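Long-range contacts in protein (thiaminase I) (Bacillus subtilis, PDB 3THI), which degrades thiamin as a transferase, most likely replacing its thiazole moiety by a nucleophile through cleavage at the bridging methylene group: residues L3-Y8 against L50-L55; A19-Q24 against L34-W39; G67-F72 against E96-P101. All blocks are in the same frame, centred on the assembly; numbering follows the deposited sequence.

Contact 1. Residues L3-Y8 against L50-L55; sequences LKVAIY and LDVFVL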
# COMPACT_ATOMS: atom_id res chain seq x y z
N LEU A 3 0.05 -21.85 15.92
CA LEU A 3 -0.67 -20.61 15.60
C LEU A 3 -0.85 -20.50 14.09
O LEU A 3 0.09 -20.75 13.32
CB LEU A 3 0.08 -19.37 16.15
CG LEU A 3 0.19 -19.18 17.68
CD1 LEU A 3 1.15 -18.04 18.00
CD2 LEU A 3 -1.16 -18.89 18.30
N LYS A 4 -2.08 -20.19 13.66
CA LYS A 4 -2.39 -19.99 12.25
C LYS A 4 -2.16 -18.51 11.97
O LYS A 4 -2.77 -17.63 12.61
CB LYS A 4 -3.81 -20.42 11.91
CG LYS A 4 -3.99 -21.92 11.93
CD LYS A 4 -5.39 -22.35 11.51
CE LYS A 4 -5.52 -23.87 11.59
NZ LYS A 4 -6.88 -24.39 11.29
N VAL A 5 -1.26 -18.24 11.03
CA VAL A 5 -0.87 -16.88 10.70
C VAL A 5 -1.01 -16.63 9.22
O VAL A 5 -0.75 -17.52 8.42
CB VAL A 5 0.63 -16.66 11.00
CG1 VAL A 5 0.93 -15.19 11.23
CG2 VAL A 5 1.08 -17.51 12.16
N ALA A 6 -1.36 -15.40 8.88
CA ALA A 6 -1.48 -14.99 7.48
C ALA A 6 -0.73 -13.68 7.27
O ALA A 6 -1.02 -12.68 7.94
CB ALA A 6 -2.94 -14.84 7.08
N ILE A 7 0.29 -13.72 6.41
CA ILE A 7 1.05 -12.51 6.08
C ILE A 7 0.30 -11.75 4.97
O ILE A 7 -0.63 -12.29 4.37
CB ILE A 7 2.53 -12.84 5.68
CG1 ILE A 7 2.61 -13.89 4.56
CG2 ILE A 7 3.29 -13.33 6.88
CD1 ILE A 7 2.39 -13.35 3.17
N TYR A 8 0.67 -10.49 4.74
CA TYR A 8 0.01 -9.70 3.70
C TYR A 8 0.39 -10.25 2.32
O TYR A 8 1.55 -10.22 1.93
CB TYR A 8 0.38 -8.22 3.82
CG TYR A 8 -0.50 -7.33 2.99
CD1 TYR A 8 -1.86 -7.17 3.29
CD2 TYR A 8 0.01 -6.65 1.89
CE1 TYR A 8 -2.67 -6.36 2.51
CE2 TYR A 8 -0.79 -5.84 1.10
CZ TYR A 8 -2.13 -5.70 1.41
OH TYR A 8 -2.91 -4.91 0.61
N LEU A 50 -7.94 -18.29 12.50
CA LEU A 50 -6.77 -17.55 12.03
C LEU A 50 -6.41 -16.63 13.19
O LEU A 50 -7.12 -15.66 13.48
CB LEU A 50 -7.11 -16.71 10.80
CG LEU A 50 -5.93 -15.98 10.16
CD1 LEU A 50 -4.85 -16.98 9.75
CD2 LEU A 50 -6.43 -15.21 8.95
N ASP A 51 -5.32 -16.98 13.87
CA ASP A 51 -4.86 -16.25 15.05
C ASP A 51 -4.25 -14.88 14.84
O ASP A 51 -4.55 -13.96 15.59
CB ASP A 51 -3.88 -17.12 15.84
CG ASP A 51 -4.49 -18.44 16.24
OD1 ASP A 51 -5.58 -18.42 16.85
OD2 ASP A 51 -3.88 -19.48 15.93
N VAL A 52 -3.34 -14.77 13.88
CA VAL A 52 -2.66 -13.51 13.58
C VAL A 52 -2.70 -13.34 12.07
O VAL A 52 -2.50 -14.29 11.32
CB VAL A 52 -1.20 -13.51 14.08
CG1 VAL A 52 -0.54 -12.17 13.81
CG2 VAL A 52 -1.15 -13.79 15.56
N PHE A 53 -2.93 -12.11 11.62
CA PHE A 53 -3.03 -11.84 10.20
C PHE A 53 -2.74 -10.38 9.93
O PHE A 53 -2.88 -9.53 10.80
CB PHE A 53 -4.44 -12.19 9.71
CG PHE A 53 -5.53 -11.72 10.63
CD1 PHE A 53 -6.04 -10.43 10.53
CD2 PHE A 53 -6.02 -12.56 11.63
CE1 PHE A 53 -7.01 -9.99 11.44
CE2 PHE A 53 -6.98 -12.12 12.53
CZ PHE A 53 -7.48 -10.84 12.43
N VAL A 54 -2.33 -10.11 8.69
CA VAL A 54 -2.03 -8.76 8.27
C VAL A 54 -3.14 -8.35 7.31
O VAL A 54 -3.49 -9.08 6.38
CB VAL A 54 -0.64 -8.71 7.60
CG1 VAL A 54 -0.21 -7.26 7.37
CG2 VAL A 54 0.39 -9.42 8.47
N LEU A 55 -3.72 -7.18 7.56
CA LEU A 55 -4.83 -6.67 6.75
C LEU A 55 -4.55 -5.25 6.29
O LEU A 55 -3.72 -4.56 6.88
CB LEU A 55 -6.11 -6.68 7.59
CG LEU A 55 -6.03 -5.83 8.87
CD1 LEU A 55 -6.93 -4.60 8.79
CD2 LEU A 55 -6.40 -6.67 10.07

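Contact 2. Residues A19-Q24 against L34-W39; sequences AAVLDQ and LEFTDW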
# COMPACT_ATOMS: atom_id res chain seq x y z
N ALA A 19 9.20 -16.54 5.42
CA ALA A 19 10.49 -17.00 5.91
C ALA A 19 11.01 -16.09 7.01
O ALA A 19 11.47 -16.56 8.06
CB ALA A 19 11.49 -17.08 4.78
N ALA A 20 10.88 -14.78 6.80
CA ALA A 20 11.34 -13.79 7.78
C ALA A 20 10.62 -14.02 9.10
O ALA A 20 11.26 -14.12 10.16
CB ALA A 20 11.08 -12.36 7.26
N VAL A 21 9.29 -14.15 9.03
CA VAL A 21 8.47 -14.36 10.22
C VAL A 21 8.81 -15.66 10.96
O VAL A 21 8.95 -15.65 12.19
CB VAL A 21 6.98 -14.32 9.86
CG1 VAL A 21 6.13 -14.71 11.07
CG2 VAL A 21 6.61 -12.93 9.40
N LEU A 22 8.96 -16.75 10.22
CA LEU A 22 9.29 -18.05 10.82
C LEU A 22 10.62 -18.00 11.54
O LEU A 22 10.73 -18.39 12.70
CB LEU A 22 9.33 -19.15 9.75
CG LEU A 22 9.55 -20.59 10.26
CD1 LEU A 22 8.30 -21.06 11.00
CD2 LEU A 22 9.86 -21.52 9.09
N ASP A 23 11.63 -17.46 10.86
CA ASP A 23 12.96 -17.34 11.44
C ASP A 23 12.94 -16.50 12.71
O ASP A 23 13.43 -16.93 13.75
CB ASP A 23 13.93 -16.74 10.42
CG ASP A 23 15.35 -16.70 10.93
OD1 ASP A 23 15.73 -17.55 11.76
OD2 ASP A 23 16.10 -15.80 10.48
N GLN A 24 12.36 -15.30 12.63
CA GLN A 24 12.29 -14.43 13.80
C GLN A 24 11.43 -15.01 14.94
O GLN A 24 11.75 -14.82 16.12
CB GLN A 24 11.82 -13.04 13.41
CG GLN A 24 12.77 -12.31 12.49
CD GLN A 24 14.10 -12.02 13.15
OE1 GLN A 24 14.16 -11.73 14.34
NE2 GLN A 24 15.17 -12.08 12.37
N LEU A 34 4.04 -22.47 13.58
CA LEU A 34 3.30 -21.49 12.80
C LEU A 34 2.71 -22.20 11.59
O LEU A 34 3.40 -23.00 10.95
CB LEU A 34 4.21 -20.36 12.32
CG LEU A 34 4.81 -19.39 13.35
CD1 LEU A 34 5.48 -18.22 12.64
CD2 LEU A 34 3.70 -18.87 14.26
N GLU A 35 1.43 -21.97 11.32
CA GLU A 35 0.79 -22.56 10.15
C GLU A 35 0.34 -21.42 9.25
O GLU A 35 -0.73 -20.84 9.45
CB GLU A 35 -0.41 -23.44 10.52
CG GLU A 35 -1.04 -24.12 9.31
CD GLU A 35 -2.16 -25.09 9.65
OE1 GLU A 35 -2.05 -25.83 10.65
OE2 GLU A 35 -3.16 -25.11 8.89
N PHE A 36 1.19 -21.07 8.29
CA PHE A 36 0.88 -19.98 7.37
C PHE A 36 -0.28 -20.32 6.47
O PHE A 36 -0.31 -21.36 5.82
CB PHE A 36 2.11 -19.59 6.56
CG PHE A 36 3.17 -18.92 7.38
CD1 PHE A 36 4.13 -19.67 8.04
CD2 PHE A 36 3.21 -17.52 7.48
CE1 PHE A 36 5.13 -19.05 8.78
CE2 PHE A 36 4.20 -16.89 8.22
CZ PHE A 36 5.17 -17.65 8.88
N THR A 37 -1.25 -19.42 6.49
CA THR A 37 -2.47 -19.56 5.72
C THR A 37 -2.58 -18.44 4.70
O THR A 37 -1.90 -17.43 4.82
CB THR A 37 -3.68 -19.48 6.66
OG1 THR A 37 -3.43 -20.31 7.81
CG2 THR A 37 -4.95 -19.96 5.97
N ASP A 38 -3.37 -18.66 3.67
CA ASP A 38 -3.58 -17.65 2.66
C ASP A 38 -4.87 -16.94 3.05
O ASP A 38 -5.93 -17.54 3.08
CB ASP A 38 -3.76 -18.29 1.28
CG ASP A 38 -2.55 -18.10 0.39
OD1 ASP A 38 -1.42 -18.43 0.83
OD2 ASP A 38 -2.73 -17.63 -0.75
N TRP A 39 -4.76 -15.67 3.42
CA TRP A 39 -5.93 -14.91 3.80
C TRP A 39 -5.80 -13.50 3.25
O TRP A 39 -4.77 -12.85 3.42
CB TRP A 39 -6.09 -14.89 5.31
CG TRP A 39 -7.26 -14.05 5.76
CD1 TRP A 39 -8.58 -14.41 5.74
CD2 TRP A 39 -7.21 -12.71 6.26
NE1 TRP A 39 -9.36 -13.37 6.20
CE2 TRP A 39 -8.54 -12.32 6.53
CE3 TRP A 39 -6.17 -11.81 6.52
CZ2 TRP A 39 -8.86 -11.06 7.04
CZ3 TRP A 39 -6.49 -10.55 7.02
CH2 TRP A 39 -7.82 -10.20 7.28

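Contact 3. Residues G67-F72 against E96-P101; sequences GYLLPF and EVYGLP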
# COMPACT_ATOMS: atom_id res chain seq x y z
N GLY A 67 -16.13 -6.90 15.94
CA GLY A 67 -15.63 -7.69 17.06
C GLY A 67 -14.68 -8.82 16.71
O GLY A 67 -14.53 -9.78 17.47
N TYR A 68 -14.00 -8.68 15.57
CA TYR A 68 -13.05 -9.67 15.07
C TYR A 68 -11.65 -9.57 15.67
O TYR A 68 -10.93 -10.57 15.77
CB TYR A 68 -12.89 -9.51 13.55
CG TYR A 68 -13.99 -10.10 12.73
CD1 TYR A 68 -14.30 -11.45 12.83
CD2 TYR A 68 -14.70 -9.33 11.82
CE1 TYR A 68 -15.28 -12.02 12.04
CE2 TYR A 68 -15.69 -9.89 11.02
CZ TYR A 68 -15.98 -11.23 11.14
OH TYR A 68 -16.95 -11.81 10.36
N LEU A 69 -11.26 -8.36 16.04
CA LEU A 69 -9.92 -8.11 16.54
C LEU A 69 -9.73 -7.96 18.03
O LEU A 69 -10.67 -7.63 18.76
CB LEU A 69 -9.34 -6.88 15.84
CG LEU A 69 -9.50 -6.84 14.31
CD1 LEU A 69 -8.77 -5.62 13.77
CD2 LEU A 69 -8.96 -8.13 13.67
N LEU A 70 -8.51 -8.27 18.46
CA LEU A 70 -8.12 -8.18 19.85
C LEU A 70 -7.22 -6.95 19.96
O LEU A 70 -6.19 -6.87 19.30
CB LEU A 70 -7.35 -9.45 20.27
CG LEU A 70 -7.15 -9.59 21.78
CD1 LEU A 70 -8.51 -9.78 22.46
CD2 LEU A 70 -6.22 -10.76 22.07
N PRO A 71 -7.62 -5.96 20.78
CA PRO A 71 -6.81 -4.74 20.92
C PRO A 71 -5.46 -4.94 21.59
O PRO A 71 -5.27 -5.87 22.39
CB PRO A 71 -7.72 -3.83 21.74
CG PRO A 71 -8.46 -4.81 22.62
CD PRO A 71 -8.81 -5.92 21.66
N PHE A 72 -4.52 -4.07 21.23
CA PHE A 72 -3.19 -4.08 21.81
C PHE A 72 -3.08 -2.95 22.84
O PHE A 72 -3.25 -1.78 22.52
CB PHE A 72 -2.12 -3.84 20.73
CG PHE A 72 -1.96 -4.98 19.76
CD1 PHE A 72 -2.82 -5.11 18.68
CD2 PHE A 72 -0.91 -5.89 19.90
CE1 PHE A 72 -2.65 -6.12 17.75
CE2 PHE A 72 -0.73 -6.91 18.98
CZ PHE A 72 -1.60 -7.02 17.90
N GLU A 96 -8.36 2.54 21.11
CA GLU A 96 -7.45 1.40 21.21
C GLU A 96 -6.65 1.10 19.94
O GLU A 96 -7.13 1.33 18.82
CB GLU A 96 -8.24 0.15 21.60
CG GLU A 96 -9.08 0.28 22.84
CD GLU A 96 -9.79 -1.01 23.20
OE1 GLU A 96 -10.79 -1.35 22.54
OE2 GLU A 96 -9.35 -1.70 24.15
N VAL A 97 -5.43 0.61 20.12
CA VAL A 97 -4.58 0.22 18.99
C VAL A 97 -5.09 -1.18 18.61
O VAL A 97 -5.19 -2.05 19.46
CB VAL A 97 -3.10 0.14 19.39
CG1 VAL A 97 -2.26 -0.39 18.23
CG2 VAL A 97 -2.60 1.50 19.83
N TYR A 98 -5.47 -1.36 17.35
CA TYR A 98 -5.99 -2.66 16.92
C TYR A 98 -5.12 -3.41 15.92
O TYR A 98 -5.48 -4.50 15.47
CB TYR A 98 -7.42 -2.49 16.37
CG TYR A 98 -8.48 -2.68 17.43
CD1 TYR A 98 -8.94 -3.95 17.77
CD2 TYR A 98 -9.04 -1.59 18.10
CE1 TYR A 98 -9.91 -4.14 18.74
CE2 TYR A 98 -10.02 -1.76 19.07
CZ TYR A 98 -10.45 -3.05 19.39
OH TYR A 98 -11.41 -3.25 20.36
N GLY A 99 -3.95 -2.85 15.61
CA GLY A 99 -3.05 -3.47 14.67
C GLY A 99 -1.66 -2.88 14.77
O GLY A 99 -1.48 -1.74 15.20
N LEU A 100 -0.66 -3.69 14.43
CA LEU A 100 0.71 -3.25 14.47
C LEU A 100 1.15 -2.95 13.05
O LEU A 100 1.27 -3.86 12.22
CB LEU A 100 1.62 -4.31 15.11
CG LEU A 100 1.25 -4.79 16.52
CD1 LEU A 100 2.36 -5.63 17.09
CD2 LEU A 100 0.98 -3.62 17.46
N PRO A 101 1.37 -1.67 12.73
CA PRO A 101 1.80 -1.22 11.41
C PRO A 101 3.04 -1.99 10.93
O PRO A 101 4.09 -1.97 11.57
CB PRO A 101 2.10 0.25 11.64
CG PRO A 101 1.11 0.62 12.68
CD PRO A 101 1.23 -0.51 13.64
O HOH W 1 -5.82 -6.82 16.69

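Contact 1. Residues L3-Y8 against L50-L55
Leu3 meets Asp51 at the N-terminal end of the contact: the carboxylate oxygen OD2 of Asp51 lies 3.7 Å from Leu3 CD2, the two side chains crossing at about a right angle. The same oxygen accepts the backbone N-H of Lys4 (N to OD2 3.0 Å, 163° at the hydrogen), approached on its anti side and somewhat out of the carboxylate plane. Asp51 CG stands anti to its own carbonyl carbon (chi1 -57°), which brings the carboxylate back to this N-H, while OD1 is held by Thr272. Lys4 O in turn takes Val52 N at 3.2 Å in a nearly straight bond within the carbonyl plane, with a weak second bond from Asp51 N. The ammonium of Lys4 leads away to a salt bridge with Asp49.

Val5 lies alongside Val52, both pointing the same way, with Val5 CG1 3.9 Å from Val52 CB; Met285 of helix 275-286 covers this face. Ala6, turned to the other face, donates its N-H to Val52 O (2.9 Å) and accepts Val54 N at its own O. Its CB touches Phe53 CB and both methyls of Leu50, 3.9 Å from Leu50 CD1, and Trp39 packs against the same side. By Tyr8 the pairing has given way to side-chain contact: Tyr8 CB sits 3.7 Å from Val54 CG1, and Val54 O lies at the edge of the phenol ring, near its plane.

The axes of strands 3-6 and 52-55 run 10° apart and in the same sense. Val52 bonds to Lys4 and Ala6, on either side of Val5, and Ala6 to Val52 and Val54, flanking Phe53: this is the mark of parallel beta pairing, consistent with an alpha/beta domain of the periplasmic-binding-protein type.

Contact 2. Residues A19-Q24 against L34-W39
Val21 and Phe36 make the closest approach between helix and strand, and the interaction is wholly apolar. Val21 CG1 comes to 3.8 Å from Phe36 CZ, and Val21 CB lies nearly in the ring plane, so the valine abuts the far rim of the phenyl group and not its face. The ring reaches the helix because Phe36 CG is anti to the carbonyl carbon (chi1 -70°) on a residue whose side chain sets out toward the helix. The backbone N of Leu22 is also at the ring edge, near the plane, 4.1 Å from Phe36 CZ, and Leu22 CB is 4.3 Å from Phe36 CE1.

Aliphatic contacts form the second group. Leu34 extends CD1 to within 3.9 Å of Val21 CG1, the two side chains crossing at about a right angle, and the same methyl approaches Leu22 CD1 at a looser 4.3 Å. Val21 CG1 is thereby shared by a leucine methyl and a phenyl rim.

Helix and strand share no hydrogen bond with each other. The helix keeps its own ladder, as in Asp23 N to Ala19 O at 2.9 Å, and the strand is bonded through Glu35 to strand 2-6; Thr37 OG1 bonds back to Glu35 O from above the carbonyl plane.

Met285 and Leu281 of helix 275-286 extend the apolar layer beside Val21 and Leu34. The two short axes are 10.3 Å apart and inclined at 174°, so helix and strand run almost antiparallel. That is the geometry of a helix lying on the sheet in a beta-alpha-beta crossover, here strand 2-6, helix 14-28 and strand 33-36.

Contact 3. Residues G67-F72 against E96-P101
Phe72 and Leu100 cross at about a right angle, with Leu100 CD2 over the centre of the phenyl face, 3.9 Å from the centroid and 13° off the normal: a CH-pi contact. Val97 O and Tyr98 O lie at the ring edge. The second ring works similarly: Pro71 CB sits over a face of Tyr98, displaced toward the rim, while Leu69 CB approaches Tyr98 CD1 to 3.5 Å. Were Phe72 replaced by an alanine, Leu100 CD2 would lose the aromatic face it packs on, and a gap would probably open beside it.

Further out, backbone bonds join the segments. Phe72 N donates to Val97 O at 2.8 Å and 173°, a nearly linear bond close to the carbonyl direction. A water donates to both Leu70 O and Tyr98 O, at 2.6 Å each, bridging the segments; Tyr98 O also accepts Ser267 OG. The touching parts run 90° apart end to end, so the contact is a crossing of chains.

Around it, Leu69 packs on helix 60-65, Phe72 and Leu100 meet helix 275-286, and strand 260-269 pairs with both segments through Val268 and Val266.

Along the chain, contact 2 falls within the span bracketed by contact 1, and contact 3 follows both. Contacts 1 and 2 have centres about 8 Å apart and are joined through strand 2-6, which belongs to contact 1: it pairs with strand 33-36 of contact 2 on one edge and strand 52-56 on the other, while helix 14-28 packs against strand 33-36. Contact 3 is centred about 13 Å from contact 1, touching it where Phe53 CZ meets Leu69 CD2 at 3.3 Å, and about 19 Å from contact 2, which it does not touch. Strand 260-269 pairs with strand 52-56 and segments of contact 3, and helix 275-286 packs on all three contacts, tying them into one region of the fold.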